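Local coordinates for protein HepC.19480.a.B1 (Helicobacter pylori, PDB 6MTZ) that is of unknown function but is probably a metal-dependent phosphoesterase of the DHH/DHHA1 family, at residues L224-L229 with D239-N244; N280-Q285 with D290-V295. All blocks are in the same frame, centred on the assembly; numbering follows the deposited sequence.

Contact 1. Residues L224-L229 with D239-N244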
ATOM      1  N   LEU A 224     -10.115   6.425 -16.551  1.00 22.82           N
ATOM      2  CA  LEU A 224      -9.775   7.182 -15.347  1.00 20.57           C
ATOM      3  C   LEU A 224      -8.456   6.718 -14.744  1.00 17.18           C
ATOM      4  O   LEU A 224      -7.653   7.540 -14.292  1.00 19.51           O
ATOM      5  CB  LEU A 224     -10.889   7.066 -14.298  1.00 18.82           C
ATOM      6  CG  LEU A 224     -12.221   7.748 -14.596  1.00 25.78           C
ATOM      7  CD1 LEU A 224     -13.196   7.521 -13.417  1.00 21.09           C
ATOM      8  CD2 LEU A 224     -12.011   9.244 -14.865  1.00 24.39           C
ATOM      9  N   LYS A 225      -8.225   5.403 -14.707  1.00 18.84           N
ATOM     10  CA  LYS A 225      -6.975   4.889 -14.156  1.00 23.53           C
ATOM     11  C   LYS A 225      -5.779   5.373 -14.962  1.00 23.12           C
ATOM     12  O   LYS A 225      -4.746   5.746 -14.389  1.00 24.28           O
ATOM     13  CB  LYS A 225      -6.995   3.357 -14.115  1.00 19.65           C
ATOM     14  CG  LYS A 225      -8.081   2.752 -13.217  1.00 22.89           C
ATOM     15  CD  LYS A 225      -8.080   1.211 -13.356  1.00 18.76           C
ATOM     16  CE  LYS A 225      -6.752   0.619 -12.865  1.00 18.97           C
ATOM     17  NZ  LYS A 225      -6.786  -0.898 -12.805  1.00 21.53           N
ATOM     18  N   LYS A 226      -5.885   5.325 -16.292  1.00 25.43           N
ATOM     19  CA  LYS A 226      -4.799   5.801 -17.144  1.00 29.86           C
ATOM     20  C   LYS A 226      -4.478   7.259 -16.848  1.00 27.18           C
ATOM     21  O   LYS A 226      -3.307   7.655 -16.837  1.00 24.74           O
ATOM     22  CB  LYS A 226      -5.164   5.642 -18.625  1.00 21.57           C
ATOM     23  CG  LYS A 226      -5.045   4.243 -19.171  1.00 23.76           C
ATOM     24  CD  LYS A 226      -5.147   4.292 -20.707  1.00 29.98           C
ATOM     25  CE  LYS A 226      -4.776   2.988 -21.348  1.00 19.34           C
ATOM     26  NZ  LYS A 226      -4.880   3.018 -22.831  1.00 23.68           N
ATOM     27  N   ILE A 227      -5.510   8.068 -16.594  1.00 24.29           N
ATOM     28  CA  ILE A 227      -5.286   9.480 -16.317  1.00 27.76           C
ATOM     29  C   ILE A 227      -4.716   9.666 -14.920  1.00 23.66           C
ATOM     30  O   ILE A 227      -3.800  10.471 -14.715  1.00 21.53           O
ATOM     31  CB  ILE A 227      -6.591  10.271 -16.514  1.00 26.71           C
ATOM     32  CG1 ILE A 227      -6.909  10.359 -18.005  1.00 24.10           C
ATOM     33  CG2 ILE A 227      -6.465  11.670 -15.951  1.00 34.35           C
ATOM     34  CD1 ILE A 227      -8.272  10.836 -18.261  1.00 27.45           C
ATOM     35  N   ALA A 228      -5.234   8.924 -13.940  1.00 19.78           N
ATOM     36  CA  ALA A 228      -4.712   9.080 -12.582  1.00 21.09           C
ATOM     37  C   ALA A 228      -3.246   8.670 -12.509  1.00 29.20           C
ATOM     38  O   ALA A 228      -2.502   9.166 -11.656  1.00 30.72           O
ATOM     39  CB  ALA A 228      -5.543   8.261 -11.595  1.00 18.76           C
ATOM     40  N   LEU A 229      -2.807   7.788 -13.409  1.00 24.04           N
ATOM     41  CA  LEU A 229      -1.408   7.375 -13.404  1.00 25.15           C
ATOM     42  C   LEU A 229      -0.497   8.365 -14.119  1.00 24.72           C
ATOM     43  O   LEU A 229       0.704   8.099 -14.227  1.00 35.54           O
ATOM     44  CB  LEU A 229      -1.260   5.998 -14.044  1.00 20.15           C
ATOM     45  CG  LEU A 229      -1.770   4.807 -13.237  1.00 24.51           C
ATOM     46  CD1 LEU A 229      -1.868   3.618 -14.156  1.00 24.22           C
ATOM     47  CD2 LEU A 229      -0.832   4.515 -12.070  1.00 22.26           C
ATOM     48  N   ASP A 239       0.038  -0.682 -20.181  1.00 30.86           N
ATOM     49  CA  ASP A 239       1.314  -1.269 -19.782  1.00 38.06           C
ATOM     50  C   ASP A 239       2.459  -0.266 -19.920  1.00 31.16           C
ATOM     51  O   ASP A 239       3.371  -0.264 -19.087  1.00 30.86           O
ATOM     52  CB  ASP A 239       1.590  -2.578 -20.555  1.00 26.52           C
ATOM     53  CG  ASP A 239       1.472  -2.423 -22.072  1.00 41.30           C
ATOM     54  OD1 ASP A 239       2.393  -1.851 -22.684  1.00 36.67           O
ATOM     55  OD2 ASP A 239       0.470  -2.891 -22.664  1.00 41.05           O
ATOM     56  N   ASN A 240       2.413   0.647 -20.894  1.00 25.80           N
ATOM     57  CA  ASN A 240       3.453   1.677 -20.895  1.00 21.60           C
ATOM     58  C   ASN A 240       3.175   2.789 -19.894  1.00 21.72           C
ATOM     59  O   ASN A 240       4.117   3.376 -19.351  1.00 32.04           O
ATOM     60  CB  ASN A 240       3.645   2.249 -22.295  1.00 28.16           C
ATOM     61  CG  ASN A 240       4.287   1.248 -23.222  1.00 29.39           C
ATOM     62  OD1 ASN A 240       5.087   0.419 -22.790  1.00 34.82           O
ATOM     63  ND2 ASN A 240       3.917   1.289 -24.488  1.00 23.99           N
ATOM     64  N   ILE A 241       1.904   3.104 -19.636  1.00 21.52           N
ATOM     65  CA  ILE A 241       1.598   4.124 -18.639  1.00 22.88           C
ATOM     66  C   ILE A 241       2.032   3.662 -17.255  1.00 28.83           C
ATOM     67  O   ILE A 241       2.634   4.431 -16.494  1.00 28.76           O
ATOM     68  CB  ILE A 241       0.105   4.471 -18.683  1.00 20.57           C
ATOM     69  CG1 ILE A 241      -0.198   5.168 -20.023  1.00 24.36           C
ATOM     70  CG2 ILE A 241      -0.303   5.346 -17.467  1.00 22.25           C
ATOM     71  CD1 ILE A 241      -1.676   5.281 -20.293  1.00 22.73           C
ATOM     72  N   SER A 242       1.762   2.395 -16.920  1.00 24.53           N
ATOM     73  CA  SER A 242       2.139   1.874 -15.608  1.00 30.45           C
ATOM     74  C   SER A 242       3.654   1.817 -15.453  1.00 34.25           C
ATOM     75  O   SER A 242       4.198   2.248 -14.430  1.00 28.77           O
ATOM     76  CB  SER A 242       1.532   0.480 -15.401  1.00 30.98           C
ATOM     77  OG  SER A 242       2.121  -0.168 -14.286  1.00 45.26           O
ATOM     78  N   SER A 243       4.356   1.259 -16.452  1.00 20.50           N
ATOM     79  CA  SER A 243       5.810   1.137 -16.322  1.00 22.27           C
ATOM     80  C   SER A 243       6.469   2.508 -16.304  1.00 30.06           C
ATOM     81  O   SER A 243       7.416   2.727 -15.548  1.00 34.37           O
ATOM     82  CB  SER A 243       6.386   0.258 -17.440  1.00 34.06           C
ATOM     83  OG  SER A 243       5.786   0.542 -18.693  1.00 50.89           O
ATOM     84  N   ASN A 244       5.931   3.467 -17.061  1.00 33.64           N
ATOM     85  CA  ASN A 244       6.477   4.819 -17.025  1.00 35.18           C
ATOM     86  C   ASN A 244       6.262   5.483 -15.673  1.00 29.75           C
ATOM     87  O   ASN A 244       7.178   6.113 -15.134  1.00 28.73           O
ATOM     88  CB  ASN A 244       5.876   5.667 -18.136  1.00 53.09           C
ATOM     89  CG  ASN A 244       6.936   6.224 -19.035  1.00 72.71           C
ATOM     90  OD1 ASN A 244       7.622   7.187 -18.677  1.00 80.53           O
ATOM     91  ND2 ASN A 244       7.117   5.600 -20.193  1.00 75.69           N
TER
HETATM   92  O   HOH W   1       2.856   7.549 -16.756  1.00 31.80           O
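I241 reaches across from helix 238-251 and divides its two branches between K226 and L229. With CG1 anti to its own carbonyl carbon (chi1 -67°), CD1 is carried onto the aliphatic chain of K226, while CG2 turns to L229. CD1 lies over the middle of that chain, 3.6 Å from K226 CD and 4.0 Å from K226 CE, the two side chains crossing at about a right angle. Extended beyond CG, K226 lays CB to CE past this methyl, and its NZ bonds E236 O in the loop between the helices. On the other branch, I241 CG2 sits 3.6 Å from L229 CB and 4.0 Å from L229 CD1. This is the tight part, and no direct hydrogen bond crosses it. At the loose margin S242 CB stays 4.8 Å from L229 CD1, with S242 OG bonded to E183 O. A water there is 3.1 Å from I241 O and at most a weak, long donor to L229 O at 3.4 Å. Two consecutive helices joined by a loop thus pack through small apolar contacts at the end of helix 213-228, consistent with a connection between the domains of a DHH/DHHA1-like protein.

Contact 2. Residues N280-Q285 with D290-V295; sequences NLFLTQ and DFYIDV
The rings of F282 and Y292 form an offset edge-to-face pair, with the edge of the tyrosine turned toward the face of the phenylalanine, centroids 6.0 Å apart and planes at 65°. The closest atoms, F282 CD1 and Y292 CD2, are 4.2 Å apart; F282 CD1 lies near the plane of the tyrosine ring, at its edge. F282 also meets F289 edge-to-face and F267 with the ring planes inclined, so the pair belongs to a larger aromatic cluster. Both CB bonds point across the contact, and with CG anti to the backbone N in each residue (chi1 -179° for F282) the rings meet between helix and sheet.

Beside the rings, L283 supplies the aliphatic part of the contact. Its CD2 rests 4.0 Å from F291 O, against the strand backbone, and its CD1 comes within 4.3 Å of Y292 CB. These approaches are van der Waals in length, and no hydrogen bond links the two segments.

Helix 276-285 is the crossover of a beta-alpha-beta unit, and strand 291-295 returns beside strand 264-270 in the mixed sheet of the C-terminal domain. The segment axes approach to 8.7 Å at 143°, antiparallel in sense but clearly skewed.

F291 points away from the helix and its side chain touches L303 on strand 300-305, whereas Y292 points toward the helix: the usual alternation of a strand. S269 OG, on strand 264-270, is hydrogen-bonded to both Y292 OH and D294 OD1. On the helix, T284 OG1 donates to N280 O at 2.9 Å, reaching that carbonyl from the opposite face to T284 N.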
ATOM      1  N   ASN A 280      13.361  -2.774 -18.844  1.00 38.29           N
ATOM      2  CA  ASN A 280      13.794  -2.249 -20.133  1.00 41.94           C
ATOM      3  C   ASN A 280      13.685  -0.728 -20.162  1.00 48.32           C
ATOM      4  O   ASN A 280      14.610  -0.040 -20.605  1.00 46.80           O
ATOM      5  CB  ASN A 280      12.975  -2.872 -21.265  1.00 49.95           C
ATOM      6  CG  ASN A 280      13.549  -2.559 -22.648  1.00 60.56           C
ATOM      7  OD1 ASN A 280      14.507  -3.194 -23.083  1.00 63.02           O
ATOM      8  ND2 ASN A 280      12.967  -1.578 -23.338  1.00 55.66           N
ATOM      9  N   LEU A 281      12.574  -0.184 -19.660  1.00 45.30           N
ATOM     10  CA  LEU A 281      12.404   1.266 -19.625  1.00 43.43           C
ATOM     11  C   LEU A 281      13.354   1.920 -18.624  1.00 55.37           C
ATOM     12  O   LEU A 281      13.925   2.976 -18.911  1.00 43.88           O
ATOM     13  CB  LEU A 281      10.955   1.611 -19.292  1.00 43.63           C
ATOM     14  CG  LEU A 281      10.581   3.083 -19.282  1.00 45.62           C
ATOM     15  CD1 LEU A 281      10.913   3.736 -20.646  1.00 49.32           C
ATOM     16  CD2 LEU A 281       9.103   3.204 -18.963  1.00 46.82           C
ATOM     17  N   PHE A 282      13.538   1.315 -17.443  1.00 53.88           N
ATOM     18  CA  PHE A 282      14.446   1.911 -16.467  1.00 45.09           C
ATOM     19  C   PHE A 282      15.860   1.980 -17.020  1.00 45.74           C
ATOM     20  O   PHE A 282      16.551   2.997 -16.882  1.00 46.63           O
ATOM     21  CB  PHE A 282      14.464   1.127 -15.148  1.00 35.36           C
ATOM     22  CG  PHE A 282      15.377   1.750 -14.121  1.00 40.10           C
ATOM     23  CD1 PHE A 282      16.716   1.413 -14.061  1.00 41.60           C
ATOM     24  CD2 PHE A 282      14.904   2.736 -13.266  1.00 44.74           C
ATOM     25  CE1 PHE A 282      17.557   2.020 -13.142  1.00 43.30           C
ATOM     26  CE2 PHE A 282      15.738   3.349 -12.352  1.00 39.69           C
ATOM     27  CZ  PHE A 282      17.064   2.997 -12.294  1.00 35.14           C
ATOM     28  N   LEU A 283      16.323   0.877 -17.604  1.00 39.21           N
ATOM     29  CA  LEU A 283      17.683   0.832 -18.117  1.00 48.45           C
ATOM     30  C   LEU A 283      17.872   1.795 -19.278  1.00 46.59           C
ATOM     31  O   LEU A 283      18.945   2.391 -19.414  1.00 45.18           O
ATOM     32  CB  LEU A 283      18.030  -0.599 -18.520  1.00 54.18           C
ATOM     33  CG  LEU A 283      18.080  -1.548 -17.319  1.00 42.15           C
ATOM     34  CD1 LEU A 283      18.189  -3.016 -17.732  1.00 42.29           C
ATOM     35  CD2 LEU A 283      19.230  -1.167 -16.387  1.00 43.87           C
ATOM     36  N   THR A 284      16.840   2.001 -20.099  1.00 45.20           N
ATOM     37  CA  THR A 284      16.959   2.984 -21.172  1.00 51.45           C
ATOM     38  C   THR A 284      17.062   4.399 -20.608  1.00 54.85           C
ATOM     39  O   THR A 284      17.951   5.170 -20.991  1.00 51.98           O
ATOM     40  CB  THR A 284      15.777   2.871 -22.135  1.00 53.17           C
ATOM     41  OG1 THR A 284      15.734   1.551 -22.695  1.00 57.10           O
ATOM     42  CG2 THR A 284      15.918   3.874 -23.256  1.00 54.62           C
ATOM     43  N   GLN A 285      16.159   4.755 -19.690  1.00 48.18           N
ATOM     44  CA  GLN A 285      16.165   6.089 -19.096  1.00 58.98           C
ATOM     45  C   GLN A 285      17.382   6.328 -18.206  1.00 57.46           C
ATOM     46  O   GLN A 285      17.731   7.487 -17.947  1.00 52.25           O
ATOM     47  CB  GLN A 285      14.885   6.310 -18.277  1.00 69.69           C
ATOM     48  CG  GLN A 285      13.573   6.351 -19.064  1.00 69.78           C
ATOM     49  CD  GLN A 285      12.358   6.468 -18.144  1.00 77.68           C
ATOM     50  OE1 GLN A 285      12.469   6.315 -16.928  1.00 83.35           O
ATOM     51  NE2 GLN A 285      11.196   6.740 -18.724  1.00 80.48           N
ATOM     52  N   ASP A 290      23.735  -1.150 -15.354  1.00 39.36           N
ATOM     53  CA  ASP A 290      24.008  -2.302 -16.204  1.00 39.80           C
ATOM     54  C   ASP A 290      22.968  -3.401 -16.101  1.00 44.72           C
ATOM     55  O   ASP A 290      22.779  -4.143 -17.070  1.00 40.32           O
ATOM     56  CB  ASP A 290      25.364  -2.893 -15.852  1.00 40.69           C
ATOM     57  CG  ASP A 290      26.448  -1.873 -15.944  1.00 53.13           C
ATOM     58  OD1 ASP A 290      26.638  -1.344 -17.060  1.00 51.88           O
ATOM     59  OD2 ASP A 290      27.060  -1.560 -14.904  1.00 43.10           O
ATOM     60  N   PHE A 291      22.308  -3.554 -14.953  1.00 37.10           N
ATOM     61  CA  PHE A 291      21.281  -4.575 -14.853  1.00 34.20           C
ATOM     62  C   PHE A 291      20.221  -4.132 -13.870  1.00 32.42           C
ATOM     63  O   PHE A 291      20.385  -3.171 -13.113  1.00 39.66           O
ATOM     64  CB  PHE A 291      21.864  -5.937 -14.456  1.00 33.93           C
ATOM     65  CG  PHE A 291      22.485  -5.965 -13.095  1.00 38.58           C
ATOM     66  CD1 PHE A 291      23.775  -5.482 -12.894  1.00 36.02           C
ATOM     67  CD2 PHE A 291      21.788  -6.498 -12.014  1.00 33.90           C
ATOM     68  CE1 PHE A 291      24.366  -5.520 -11.633  1.00 37.61           C
ATOM     69  CE2 PHE A 291      22.358  -6.537 -10.742  1.00 38.36           C
ATOM     70  CZ  PHE A 291      23.651  -6.048 -10.547  1.00 40.64           C
ATOM     71  N   TYR A 292      19.114  -4.851 -13.910  1.00 39.94           N
ATOM     72  CA  TYR A 292      17.994  -4.643 -13.020  1.00 34.42           C
ATOM     73  C   TYR A 292      17.735  -5.969 -12.331  1.00 38.37           C
ATOM     74  O   TYR A 292      17.828  -7.027 -12.960  1.00 33.74           O
ATOM     75  CB  TYR A 292      16.760  -4.154 -13.805  1.00 32.81           C
ATOM     76  CG  TYR A 292      15.622  -3.691 -12.933  1.00 31.44           C
ATOM     77  CD1 TYR A 292      14.786  -4.605 -12.314  1.00 38.36           C
ATOM     78  CD2 TYR A 292      15.385  -2.337 -12.722  1.00 33.35           C
ATOM     79  CE1 TYR A 292      13.750  -4.192 -11.503  1.00 36.94           C
ATOM     80  CE2 TYR A 292      14.354  -1.914 -11.910  1.00 34.08           C
ATOM     81  CZ  TYR A 292      13.537  -2.852 -11.306  1.00 35.79           C
ATOM     82  OH  TYR A 292      12.506  -2.460 -10.493  1.00 28.88           O
ATOM     83  N   ILE A 293      17.453  -5.921 -11.030  1.00 30.61           N
ATOM     84  CA  ILE A 293      17.216  -7.141 -10.271  1.00 26.79           C
ATOM     85  C   ILE A 293      16.034  -6.906  -9.338  1.00 35.36           C
ATOM     86  O   ILE A 293      15.984  -5.899  -8.626  1.00 33.89           O
ATOM     87  CB  ILE A 293      18.481  -7.585  -9.508  1.00 28.73           C
ATOM     88  CG1 ILE A 293      18.206  -8.831  -8.665  1.00 35.85           C
ATOM     89  CG2 ILE A 293      19.056  -6.445  -8.650  1.00 27.19           C
ATOM     90  CD1 ILE A 293      19.462  -9.441  -8.059  1.00 32.32           C
ATOM     91  N   ASP A 294      15.056  -7.807  -9.391  1.00 25.38           N
ATOM     92  CA  ASP A 294      13.907  -7.800  -8.497  1.00 33.79           C
ATOM     93  C   ASP A 294      13.870  -9.117  -7.733  1.00 35.79           C
ATOM     94  O   ASP A 294      14.109 -10.186  -8.305  1.00 36.70           O
ATOM     95  CB  ASP A 294      12.596  -7.599  -9.274  1.00 27.61           C
ATOM     96  CG  ASP A 294      11.384  -7.488  -8.370  1.00 30.23           C
ATOM     97  OD1 ASP A 294      11.184  -6.421  -7.742  1.00 31.79           O
ATOM     98  OD2 ASP A 294      10.622  -8.469  -8.299  1.00 37.21           O
ATOM     99  N   VAL A 295      13.593  -9.029  -6.435  1.00 27.85           N
ATOM    100  CA  VAL A 295      13.436 -10.188  -5.565  1.00 27.17           C
ATOM    101  C   VAL A 295      12.037 -10.148  -4.967  1.00 24.18           C
ATOM    102  O   VAL A 295      11.495  -9.070  -4.700  1.00 32.69           O
ATOM    103  CB  VAL A 295      14.501 -10.206  -4.445  1.00 40.29           C
ATOM    104  CG1 VAL A 295      14.514 -11.553  -3.734  1.00 35.75           C
ATOM    105  CG2 VAL A 295      15.870  -9.874  -5.020  1.00 48.17           C
TER

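How the contacts relate
Contacts 1 and 2 follow one another along the chain, the first closing before the second opens, and their centres are 19 Å apart. Helix 238-251, part of contact 1, also borders contact 2. I241 turns toward the end of helix 213-228, while S243 and N244 meet helix 276-285: N244 ND2 is 3.3 Å from L281 CD2, and S243 C is 3.8 Å from the same methyl. N244 OD1 and Q285 NE2, 3.6 Å apart, pack without a hydrogen bond. Contact 1 thus ties helix 238-251, probably a linker, to the preceding helical region; contact 2 lies within the C-terminal domain, where Y292 touches L250 of that helix. Neither contact includes a ligand or metal that would mark an active site.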